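Local coordinates for protein ricin B-related lectin (Polyporus squamosus, PDB 5MUA) that joins a galactose-binding ricin-B-type lectin module to a dimeric, calcium-binding papain-like cysteine protease domain, here blocked by the inhibitor E64, at residues 178-183 and 254-259; 211-216 and 236-241; 248-253 and 279-284. One frame throughout, in Å; residues are numbered along the deposited sequence.

In the fold
All three contacts lie in the papain-like half of the chain and involve neighbouring strands 178-180, 233-243, 246-255 and 280-285. Strand 246-255 serves two of them: its 248-253 part belongs to contact 3, and its end runs into contact 1, whose centre lies about 18 Å from that of contact 3. Contact 2 packs helix 208-226 on strand 233-243, its centre about 17 Å from that of contact 1 and about 7 Å from that of contact 3. Gly241 O to His248 N and Gly237 N to Trp252 O, both 2.8 Å, probably hydrogen-bond contacts 2 and 3. Both touch E64, through Phe240 and through His248 and Tyr282, and the second subunit.

Contact 1: residues 178-183 and 254-259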
loop_
_atom_site.group_PDB
_atom_site.type_symbol
_atom_site.label_atom_id
_atom_site.label_comp_id
_atom_site.label_asym_id
_atom_site.label_seq_id
_atom_site.Cartn_x
_atom_site.Cartn_y
_atom_site.Cartn_z
ATOM N N LEU B 178 14.359 -6.560 -10.346
ATOM C CA LEU B 178 15.562 -5.828 -10.025
ATOM C C LEU B 178 15.173 -4.762 -9.049
ATOM O O LEU B 178 14.244 -3.988 -9.311
ATOM C CB LEU B 178 16.139 -5.157 -11.276
ATOM C CG LEU B 178 17.439 -4.363 -11.023
ATOM C CD1 LEU B 178 18.577 -5.282 -10.557
ATOM C CD2 LEU B 178 17.837 -3.521 -12.263
ATOM N N TYR B 179 15.830 -4.778 -7.904
ATOM C CA TYR B 179 15.506 -3.829 -6.837
ATOM C C TYR B 179 16.632 -2.832 -6.547
ATOM O O TYR B 179 17.781 -3.246 -6.359
ATOM C CB TYR B 179 15.222 -4.595 -5.556
ATOM C CG TYR B 179 13.956 -5.356 -5.598
ATOM C CD1 TYR B 179 12.773 -4.756 -5.302
ATOM C CD2 TYR B 179 13.926 -6.698 -6.085
ATOM C CE1 TYR B 179 11.566 -5.452 -5.366
ATOM C CE2 TYR B 179 12.735 -7.421 -6.089
ATOM C CZ TYR B 179 11.550 -6.773 -5.733
ATOM O OH TYR B 179 10.368 -7.450 -5.778
ATOM N N LEU B 180 16.272 -1.567 -6.369
ATOM C CA LEU B 180 17.144 -0.571 -5.712
ATOM C C LEU B 180 17.038 -0.732 -4.208
ATOM O O LEU B 180 15.941 -0.842 -3.641
ATOM C CB LEU B 180 16.823 0.857 -6.085
ATOM C CG LEU B 180 17.596 1.979 -5.356
ATOM C CD1 LEU B 180 19.079 1.812 -5.762
ATOM C CD2 LEU B 180 17.061 3.332 -5.840
ATOM N N VAL B 181 18.182 -0.779 -3.573
ATOM C CA VAL B 181 18.252 -0.858 -2.110
ATOM C C VAL B 181 18.402 0.587 -1.650
ATOM O O VAL B 181 19.372 1.281 -1.976
ATOM C CB VAL B 181 19.463 -1.713 -1.635
ATOM C CG1 VAL B 181 19.673 -1.622 -0.126
ATOM C CG2 VAL B 181 19.336 -3.162 -2.067
ATOM N N LEU B 182 17.435 1.052 -0.846
ATOM C CA LEU B 182 17.442 2.410 -0.357
ATOM C C LEU B 182 18.334 2.576 0.845
ATOM O O LEU B 182 18.552 1.626 1.589
ATOM C CB LEU B 182 16.016 2.800 0.095
ATOM C CG LEU B 182 15.053 2.746 -1.099
ATOM C CD1 LEU B 182 13.660 2.913 -0.524
ATOM C CD2 LEU B 182 15.335 3.819 -2.156
ATOM N N THR B 183 18.732 3.818 1.086
ATOM C CA THR B 183 19.427 4.169 2.317
ATOM C C THR B 183 18.428 4.439 3.423
ATOM O O THR B 183 17.227 4.690 3.198
ATOM C CB THR B 183 20.263 5.455 2.167
ATOM O OG1 THR B 183 19.420 6.565 1.880
ATOM C CG2 THR B 183 21.347 5.318 1.015
ATOM N N VAL B 254 16.885 -4.660 3.075
ATOM C CA VAL B 254 18.286 -5.107 3.187
ATOM C C VAL B 254 19.121 -3.890 3.212
ATOM O O VAL B 254 18.711 -2.817 2.822
ATOM C CB VAL B 254 18.737 -6.153 2.129
ATOM C CG1 VAL B 254 17.823 -7.353 2.107
ATOM C CG2 VAL B 254 18.798 -5.594 0.736
ATOM N N GLU B 255 20.334 -4.052 3.734
ATOM C CA GLU B 255 21.205 -2.941 4.041
ATOM C C GLU B 255 22.142 -2.738 2.861
ATOM O O GLU B 255 22.692 -3.688 2.344
ATOM C CB GLU B 255 22.082 -3.292 5.283
ATOM C CG GLU B 255 21.350 -3.297 6.627
ATOM C CD GLU B 255 20.965 -1.903 7.031
ATOM O OE1 GLU B 255 21.709 -0.948 6.752
ATOM O OE2 GLU B 255 19.949 -1.747 7.658
ATOM N N ARG B 256 22.378 -1.488 2.505
ATOM C CA ARG B 256 23.449 -1.198 1.565
ATOM C C ARG B 256 24.828 -1.645 1.913
ATOM O O ARG B 256 25.545 -2.109 1.035
ATOM C CB ARG B 256 23.482 0.249 1.207
ATOM C CG ARG B 256 22.903 0.337 -0.184
ATOM C CD ARG B 256 23.040 1.696 -0.594
ATOM N NE ARG B 256 21.945 2.130 -1.409
ATOM C CZ ARG B 256 21.940 3.342 -1.911
ATOM N NH1 ARG B 256 23.043 4.107 -1.715
ATOM N NH2 ARG B 256 20.922 3.731 -2.660
ATOM N N GLY B 257 25.175 -1.559 3.182
ATOM C CA GLY B 257 26.536 -2.026 3.624
ATOM C C GLY B 257 26.660 -3.513 3.653
ATOM O O GLY B 257 27.766 -4.064 3.701
ATOM N N ASN B 258 25.532 -4.225 3.654
ATOM C CA ASN B 258 25.582 -5.659 3.645
ATOM C C ASN B 258 24.254 -6.214 3.199
ATOM O O ASN B 258 23.294 -6.292 4.008
ATOM C CB ASN B 258 25.878 -6.202 5.045
ATOM C CG ASN B 258 26.023 -7.716 5.066
ATOM O OD1 ASN B 258 25.692 -8.466 4.117
ATOM N ND2 ASN B 258 26.551 -8.182 6.160
ATOM N N PHE B 259 24.220 -6.676 1.958
ATOM C CA PHE B 259 22.956 -6.982 1.344
ATOM C C PHE B 259 22.363 -8.262 1.935
ATOM O O PHE B 259 21.216 -8.533 1.678
ATOM C CB PHE B 259 23.126 -7.196 -0.142
ATOM C CG PHE B 259 23.482 -5.972 -0.922
ATOM C CD1 PHE B 259 22.709 -4.831 -0.851
ATOM C CD2 PHE B 259 24.519 -6.024 -1.864
ATOM C CE1 PHE B 259 22.988 -3.710 -1.630
ATOM C CE2 PHE B 259 24.795 -4.920 -2.648
ATOM C CZ PHE B 259 24.029 -3.761 -2.530
HETATM O O HOH W 1 17.178 -0.498 2.390
#
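Val181 and Arg256 meet between the chain leading from strand 178-180 into helix 184-194 and the turn that follows strand 246-255, at the side of the papain-like domain that adjoins lectin strand 144-152. No backbone hydrogen bond joins the two segments; a side chain, a water and apolar packing do so instead. The polar core is a side-on, two-nitrogen grip on one carbonyl oxygen: Arg256 NE lies 2.8 Å from Val181 O, and Arg256 NH2 lies 3.0 Å from the same Val181 O. The oxygen sits at the guanidinium edge, close to its plane. NH2 approaches in the carbonyl plane, whereas NE is tilted 32° from it, and neither N-H points straight at the oxygen, as expected when two donors share one acceptor. The third nitrogen, NH1, hydrogen-bonds Tyr10 OH of the lectin module, and the arginine thus links both halves of the chain. A water makes the second polar bridge, donating to Leu182 O and to Val254 O. The apolar part centres on Val181, whose two methyls are divided between neighbours. With Val181 CG1 anti to the backbone N (chi1 171°), that methyl lies 3.3 Å from Val254 O and also touches the Arg256 chain at CG. The other methyl, Val181 CG2, touches Val254 CG2, 3.7 Å away, and, roughly at right angles to that, Phe259 CE1, meeting the ring obliquely. Beyond this pocket, Glu255 turns from the contact to a salt bridge with Arg184 and a hydrogen bond with Thr263, and Thr183 occupies the N-cap position of helix 184-194. The Thr183 methyl covers one face of the Arg256 guanidinium, offset toward its rim, with Thr183 CG2 3.4 Å from Arg256 NH1.

Contact 2: residues 211-216 and 236-241; sequences FATVFK and CGLMFG. With E64 (N-[N-[1-hydroxycarboxyethyl-carbonyl]leucylamino-butyl]-guanidine), chain K.
Ala212 presses its methyl against a branch of Leu238: Ala212 CB and Leu238 CD1 are 3.4 Å apart, tighter than usual for two carbons. Here helix 211-216 lies on strand 237-241, the segment axes passing 8.6 Å apart and running almost antiparallel (169°). Thr213, the next in line, meets the other branch of the same leucine, with OG1 4.0 Å from Leu238 CD2; its hydroxyl is hydrogen-bonded to Asp209 O one turn back in the helix. Leu238 thus straddles this face of the helix, one methyl on each of two successive residues. The helix is the long one of the papain-like fold, which carries Cys208, a residue of the E64 pocket, at its start and packs along the sheet. Farther along the same strand, Phe240 reaches that pocket: a leucyl methyl of E64, C9, stands over the centre of its ring, while C10 comes within 3.6 Å of Phe240 CG. The Phe215 ring swings back toward segment 236-241 and meets Cys236 SG in an oblique sulfur-aromatic contact, 5.0 Å from sulfur to ring centroid. Phe265 stacks on this ring and Trp191 meets it edge-to-face. Lys216 closes the segment with the polar bond of the contact. Its chain is extended as far as CE and bends at chi4 (60°), which turns the ammonium onto the Cys236 carbonyl, with Lys216 NZ 2.8 Å from Cys236 O in the carbonyl plane. On the way the aliphatic part of the lysine passes Leu238 at about a right angle, its CD 4.0 Å from Leu238 CB, while Cys236 SG touches the start of the lysine, 3.9 Å from Lys216 CA.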
loop_
_atom_site.group_PDB
_atom_site.type_symbol
_atom_site.label_atom_id
_atom_site.label_comp_id
_atom_site.label_asym_id
_atom_site.label_seq_id
_atom_site.Cartn_x
_atom_site.Cartn_y
_atom_site.Cartn_z
ATOM N N PHE B 211 -0.563 0.407 8.845
ATOM C CA PHE B 211 0.707 1.118 8.841
ATOM C C PHE B 211 1.669 0.452 7.889
ATOM O O PHE B 211 2.293 1.181 7.098
ATOM C CB PHE B 211 1.324 1.178 10.227
ATOM C CG PHE B 211 0.672 2.198 11.135
ATOM C CD1 PHE B 211 1.095 3.520 11.139
ATOM C CD2 PHE B 211 -0.412 1.841 11.942
ATOM C CE1 PHE B 211 0.478 4.464 11.919
ATOM C CE2 PHE B 211 -1.027 2.776 12.756
ATOM C CZ PHE B 211 -0.592 4.109 12.717
ATOM N N ALA B 212 1.806 -0.877 7.949
ATOM C CA ALA B 212 2.783 -1.564 7.138
ATOM C C ALA B 212 2.435 -1.556 5.622
ATOM O O ALA B 212 3.271 -1.381 4.734
ATOM C CB ALA B 212 3.057 -2.964 7.668
ATOM N N THR B 213 1.157 -1.731 5.359
ATOM C CA THR B 213 0.695 -1.743 3.961
ATOM C C THR B 213 0.757 -0.359 3.369
ATOM O O THR B 213 1.162 -0.215 2.223
ATOM C CB THR B 213 -0.742 -2.312 3.873
ATOM O OG1 THR B 213 -0.685 -3.654 4.257
ATOM C CG2 THR B 213 -1.284 -2.273 2.412
ATOM N N VAL B 214 0.306 0.665 4.091
ATOM C CA VAL B 214 0.295 2.007 3.606
ATOM C C VAL B 214 1.767 2.465 3.389
ATOM O O VAL B 214 2.038 3.101 2.376
ATOM C CB VAL B 214 -0.488 2.995 4.516
ATOM C CG1 VAL B 214 -0.275 4.444 4.109
ATOM C CG2 VAL B 214 -1.979 2.669 4.441
ATOM N N PHE B 215 2.651 2.174 4.341
ATOM C CA PHE B 215 4.063 2.573 4.154
ATOM C C PHE B 215 4.646 1.944 2.881
ATOM O O PHE B 215 5.322 2.671 2.096
ATOM C CB PHE B 215 4.941 2.323 5.384
ATOM C CG PHE B 215 6.343 2.831 5.212
ATOM C CD1 PHE B 215 6.541 4.164 4.912
ATOM C CD2 PHE B 215 7.427 1.971 5.297
ATOM C CE1 PHE B 215 7.829 4.664 4.701
ATOM C CE2 PHE B 215 8.703 2.446 5.055
ATOM C CZ PHE B 215 8.879 3.801 4.828
ATOM N N LYS B 216 4.368 0.661 2.677
ATOM C CA LYS B 216 4.794 -0.018 1.479
ATOM C C LYS B 216 4.344 0.670 0.213
ATOM O O LYS B 216 5.125 0.831 -0.791
ATOM C CB LYS B 216 4.523 -1.510 1.514
ATOM C CG LYS B 216 4.957 -2.236 0.265
ATOM C CD LYS B 216 4.965 -3.745 0.390
ATOM C CE LYS B 216 5.203 -4.354 -0.996
ATOM N NZ LYS B 216 6.500 -3.933 -1.595
ATOM N N CYS B 236 10.894 -2.708 -0.608
ATOM C CA CYS B 236 10.252 -2.367 0.650
ATOM C C CYS B 236 9.411 -3.585 1.001
ATOM O O CYS B 236 8.369 -3.795 0.438
ATOM C CB CYS B 236 9.355 -1.133 0.524
ATOM S SG CYS B 236 8.550 -0.713 2.096
ATOM N N GLY B 237 9.887 -4.366 1.924
ATOM C CA GLY B 237 9.177 -5.577 2.350
ATOM C C GLY B 237 8.024 -5.327 3.307
ATOM O O GLY B 237 8.044 -4.361 4.097
ATOM N N LEU B 238 7.050 -6.199 3.191
ATOM C CA LEU B 238 5.940 -6.357 4.161
ATOM C C LEU B 238 6.111 -7.714 4.834
ATOM O O LEU B 238 6.417 -8.712 4.136
ATOM C CB LEU B 238 4.589 -6.280 3.471
ATOM C CG LEU B 238 3.333 -6.533 4.320
ATOM C CD1 LEU B 238 3.251 -5.484 5.422
ATOM C CD2 LEU B 238 2.128 -6.373 3.445
ATOM N N MET B 239 5.970 -7.756 6.175
ATOM C CA MET B 239 5.993 -9.014 6.894
ATOM C C MET B 239 4.818 -9.019 7.907
ATOM O O MET B 239 4.475 -8.011 8.437
ATOM C CB MET B 239 7.325 -9.186 7.681
ATOM C CG MET B 239 8.209 -10.206 7.072
ATOM S SD MET B 239 9.721 -10.151 8.035
ATOM C CE MET B 239 10.660 -10.959 6.751
ATOM N N PHE B 240 4.176 -10.161 8.051
ATOM C CA PHE B 240 3.316 -10.478 9.184
ATOM C C PHE B 240 4.066 -11.551 9.966
ATOM O O PHE B 240 4.519 -12.588 9.411
ATOM C CB PHE B 240 1.986 -11.095 8.718
ATOM C CG PHE B 240 1.028 -10.160 8.062
ATOM C CD1 PHE B 240 1.293 -8.816 7.808
ATOM C CD2 PHE B 240 -0.250 -10.654 7.763
ATOM C CE1 PHE B 240 0.356 -8.001 7.220
ATOM C CE2 PHE B 240 -1.212 -9.821 7.180
ATOM C CZ PHE B 240 -0.892 -8.502 6.902
ATOM N N GLY B 241 4.199 -11.318 11.258
ATOM C CA GLY B 241 4.835 -12.295 12.121
ATOM C C GLY B 241 4.180 -12.360 13.486
ATOM O O GLY B 241 3.270 -11.584 13.791
HETATM C C1 E64 K . -0.792 -4.197 15.752
HETATM O O1 E64 K . -1.473 -3.183 15.622
HETATM O O2 E64 K . 0.229 -4.275 16.508
HETATM C C2 E64 K . -1.092 -5.363 14.899
HETATM C C3 E64 K . -2.602 -5.606 14.871
HETATM O O3 E64 K . -2.753 -6.077 16.200
HETATM C C4 E64 K . -3.003 -6.659 13.904
HETATM O O4 E64 K . -3.448 -6.384 12.837
HETATM N N1 E64 K . -2.760 -7.890 14.217
HETATM C C6 E64 K . -3.080 -9.047 13.393
HETATM C C7 E64 K . -1.974 -9.776 12.654
HETATM C C8 E64 K . -1.060 -8.876 11.836
HETATM C C9 E64 K . -1.784 -8.401 10.574
HETATM C C10 E64 K . 0.131 -9.662 11.491
HETATM C C11 E64 K . -4.159 -9.962 13.928
HETATM O O5 E64 K . -3.788 -10.815 14.719
HETATM N N2 E64 K . -5.415 -9.849 13.572
HETATM C C12 E64 K . -6.464 -10.838 13.893
HETATM C C13 E64 K . -7.025 -11.431 12.607
HETATM C C14 E64 K . -8.251 -12.363 12.786
HETATM C C15 E64 K . -7.957 -13.744 12.203
HETATM N N3 E64 K . -9.227 -14.453 12.014
HETATM C C16 E64 K . -9.386 -15.612 11.399
HETATM N N4 E64 K . -8.321 -16.344 11.017
HETATM N N5 E64 K . -10.662 -16.027 11.106
#

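Contact 3: residues 248-253 and 279-284. With E64 (N-[N-[1-hydroxycarboxyethyl-carbonyl]leucylamino-butyl]-guanidine), chain K.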
loop_
_atom_site.group_PDB
_atom_site.type_symbol
_atom_site.label_atom_id
_atom_site.label_comp_id
_atom_site.label_asym_id
_atom_site.label_seq_id
_atom_site.Cartn_x
_atom_site.Cartn_y
_atom_site.Cartn_z
ATOM N N HIS B 248 2.060 -9.251 14.608
ATOM C CA HIS B 248 2.342 -7.843 14.250
ATOM C C HIS B 248 2.765 -7.795 12.819
ATOM O O HIS B 248 3.398 -8.738 12.354
ATOM C CB HIS B 248 3.509 -7.300 15.153
ATOM C CG HIS B 248 3.751 -5.818 15.091
ATOM N ND1 HIS B 248 2.859 -4.858 15.523
ATOM C CD2 HIS B 248 4.833 -5.137 14.697
ATOM C CE1 HIS B 248 3.362 -3.658 15.356
ATOM N NE2 HIS B 248 4.564 -3.803 14.836
ATOM N N ALA B 249 2.422 -6.670 12.179
ATOM C CA ALA B 249 2.812 -6.338 10.829
ATOM C C ALA B 249 3.833 -5.248 10.833
ATOM O O ALA B 249 3.709 -4.292 11.570
ATOM C CB ALA B 249 1.619 -5.902 9.955
ATOM N N TYR B 250 4.832 -5.378 9.948
ATOM C CA TYR B 250 5.980 -4.448 9.952
ATOM C C TYR B 250 6.652 -4.566 8.609
ATOM O O TYR B 250 6.227 -5.370 7.720
ATOM C CB TYR B 250 7.006 -4.766 11.112
ATOM C CG TYR B 250 7.279 -6.238 11.285
ATOM C CD1 TYR B 250 6.348 -7.077 11.923
ATOM C CD2 TYR B 250 8.420 -6.830 10.780
ATOM C CE1 TYR B 250 6.548 -8.451 12.037
ATOM C CE2 TYR B 250 8.643 -8.216 10.882
ATOM C CZ TYR B 250 7.728 -9.029 11.528
ATOM O OH TYR B 250 7.943 -10.377 11.629
ATOM N N ASN B 251 7.619 -3.706 8.403
ATOM C CA ASN B 251 8.309 -3.663 7.113
ATOM C C ASN B 251 9.770 -4.152 7.264
ATOM O O ASN B 251 10.281 -4.332 8.362
ATOM C CB ASN B 251 8.274 -2.246 6.554
ATOM C CG ASN B 251 6.850 -1.755 6.289
ATOM O OD1 ASN B 251 6.313 -0.917 7.009
ATOM N ND2 ASN B 251 6.255 -2.279 5.251
ATOM N N TRP B 252 10.442 -4.339 6.126
ATOM C CA TRP B 252 11.775 -4.864 6.141
ATOM C C TRP B 252 12.522 -4.500 4.871
ATOM O O TRP B 252 11.914 -4.234 3.814
ATOM C CB TRP B 252 11.821 -6.336 6.336
ATOM C CG TRP B 252 11.149 -7.170 5.245
ATOM C CD1 TRP B 252 9.827 -7.555 5.210
ATOM C CD2 TRP B 252 11.767 -7.765 4.097
ATOM N NE1 TRP B 252 9.597 -8.334 4.073
ATOM C CE2 TRP B 252 10.783 -8.501 3.407
ATOM C CE3 TRP B 252 13.071 -7.732 3.573
ATOM C CZ2 TRP B 252 11.037 -9.128 2.209
ATOM C CZ3 TRP B 252 13.325 -8.412 2.410
ATOM C CH2 TRP B 252 12.329 -9.114 1.750
ATOM N N PHE B 253 13.837 -4.561 4.999
ATOM C CA PHE B 253 14.741 -4.080 3.996
ATOM C C PHE B 253 16.034 -4.896 4.068
ATOM O O PHE B 253 16.285 -5.676 5.036
ATOM C CB PHE B 253 15.106 -2.608 4.312
ATOM C CG PHE B 253 13.940 -1.656 4.242
ATOM C CD1 PHE B 253 13.486 -1.184 3.010
ATOM C CD2 PHE B 253 13.319 -1.228 5.370
ATOM C CE1 PHE B 253 12.348 -0.369 2.925
ATOM C CE2 PHE B 253 12.217 -0.372 5.312
ATOM C CZ PHE B 253 11.742 0.063 4.088
ATOM N N TYR B 279 9.527 -10.871 16.722
ATOM C CA TYR B 279 8.521 -11.547 15.874
ATOM C C TYR B 279 9.174 -12.452 14.921
ATOM O O TYR B 279 10.287 -12.159 14.405
ATOM C CB TYR B 279 7.622 -10.553 15.132
ATOM C CG TYR B 279 6.779 -9.708 16.084
ATOM C CD1 TYR B 279 5.672 -10.255 16.733
ATOM C CD2 TYR B 279 7.075 -8.387 16.312
ATOM C CE1 TYR B 279 4.930 -9.493 17.612
ATOM C CE2 TYR B 279 6.310 -7.614 17.179
ATOM C CZ TYR B 279 5.277 -8.183 17.836
ATOM O OH TYR B 279 4.510 -7.432 18.683
ATOM N N LYS B 280 8.468 -13.532 14.604
ATOM C CA LYS B 280 8.926 -14.455 13.609
ATOM C C LYS B 280 7.889 -14.492 12.520
ATOM O O LYS B 280 6.682 -14.677 12.798
ATOM C CB LYS B 280 9.232 -15.846 14.183
ATOM C CG LYS B 280 10.306 -15.867 15.267
ATOM C CD LYS B 280 11.714 -15.610 14.674
ATOM C CE LYS B 280 12.755 -15.248 15.724
ATOM N NZ LYS B 280 12.909 -16.331 16.718
ATOM N N ALA B 281 8.350 -14.269 11.299
ATOM C CA ALA B 281 7.476 -14.085 10.145
ATOM C C ALA B 281 6.827 -15.342 9.589
ATOM O O ALA B 281 7.457 -16.398 9.478
ATOM C CB ALA B 281 8.188 -13.288 9.052
ATOM N N TYR B 282 5.533 -15.236 9.290
ATOM C CA TYR B 282 4.851 -16.262 8.533
ATOM C C TYR B 282 4.542 -15.870 7.120
ATOM O O TYR B 282 4.279 -16.744 6.261
ATOM C CB TYR B 282 3.624 -16.800 9.251
ATOM C CG TYR B 282 2.582 -15.779 9.606
ATOM C CD1 TYR B 282 1.550 -15.432 8.689
ATOM C CD2 TYR B 282 2.537 -15.213 10.880
ATOM C CE1 TYR B 282 0.606 -14.493 9.008
ATOM C CE2 TYR B 282 1.554 -14.272 11.195
ATOM C CZ TYR B 282 0.560 -13.951 10.259
ATOM O OH TYR B 282 -0.410 -13.022 10.565
ATOM N N PHE B 283 4.592 -14.573 6.831
ATOM C CA PHE B 283 4.256 -14.039 5.535
ATOM C C PHE B 283 5.214 -12.888 5.194
ATOM O O PHE B 283 5.479 -12.023 6.012
ATOM C CB PHE B 283 2.793 -13.596 5.493
ATOM C CG PHE B 283 2.493 -12.600 4.450
ATOM C CD1 PHE B 283 2.587 -12.930 3.124
ATOM C CD2 PHE B 283 2.115 -11.310 4.789
ATOM C CE1 PHE B 283 2.331 -11.985 2.140
ATOM C CE2 PHE B 283 1.836 -10.370 3.798
ATOM C CZ PHE B 283 1.995 -10.706 2.466
ATOM N N GLY B 284 5.753 -12.916 3.996
ATOM C CA GLY B 284 6.453 -11.777 3.444
ATOM C C GLY B 284 6.104 -11.429 2.008
ATOM O O GLY B 284 5.821 -12.296 1.210
HETATM C C1 E64 K . -0.792 -4.197 15.752
HETATM O O1 E64 K . -1.473 -3.183 15.622
HETATM O O2 E64 K . 0.229 -4.275 16.508
HETATM C C2 E64 K . -1.092 -5.363 14.899
HETATM C C3 E64 K . -2.602 -5.606 14.871
HETATM O O3 E64 K . -2.753 -6.077 16.200
HETATM C C4 E64 K . -3.003 -6.659 13.904
HETATM O O4 E64 K . -3.448 -6.384 12.837
HETATM N N1 E64 K . -2.760 -7.890 14.217
HETATM C C6 E64 K . -3.080 -9.047 13.393
HETATM C C7 E64 K . -1.974 -9.776 12.654
HETATM C C8 E64 K . -1.060 -8.876 11.836
HETATM C C9 E64 K . -1.784 -8.401 10.574
HETATM C C10 E64 K . 0.131 -9.662 11.491
HETATM C C11 E64 K . -4.159 -9.962 13.928
HETATM O O5 E64 K . -3.788 -10.815 14.719
HETATM N N2 E64 K . -5.415 -9.849 13.572
HETATM C C12 E64 K . -6.464 -10.838 13.893
HETATM C C13 E64 K . -7.025 -11.431 12.607
HETATM C C14 E64 K . -8.251 -12.363 12.786
HETATM C C15 E64 K . -7.957 -13.744 12.203
HETATM N N3 E64 K . -9.227 -14.453 12.014
HETATM C C16 E64 K . -9.386 -15.612 11.399
HETATM N N4 E64 K . -8.321 -16.344 11.017
HETATM N N5 E64 K . -10.662 -16.027 11.106
HETATM O O HOH W 2 10.411 -11.351 11.736
#
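His248 points its imidazole anti to the backbone N (chi1 -169°), and Tyr250 places its ring between its own N and carbonyl carbon (chi1 43°); both side chains thereby come against Tyr279. The closest meeting is a CH-pi contact, His248 CB sitting over one face of the Tyr279 ring, offset toward the rim, 3.5 Å from its centroid and 3.3 Å from Tyr279 CZ. The imidazole and Tyr279 planes are near parallel (21°) but slid apart, with little overlap. Tyr250 is similarly displaced and touches through its end, OH 3.5 Å from Tyr279 CB. That hydroxyl donates a hydrogen bond to a water 2.7 Å from Tyr250 OH, and the water donates in turn to Tyr279 O, joining the segments where no direct hydrogen bond does. Lys243 adds a cation-pi contact to Tyr279. The imidazole is held at both nitrogens: His248 ND1 donates to the carboxylate oxygen E64 O2, 2.9 Å away at the ring edge, and NE2 is hydrogen-bonded to Glu266. Tyr282 OH approaches the inhibitor's leucyl methyl C10 at 3.5 Å. An aromatic cluster thus backs the histidine beside Cys208 in the E64-occupied cleft of a papain-like protease.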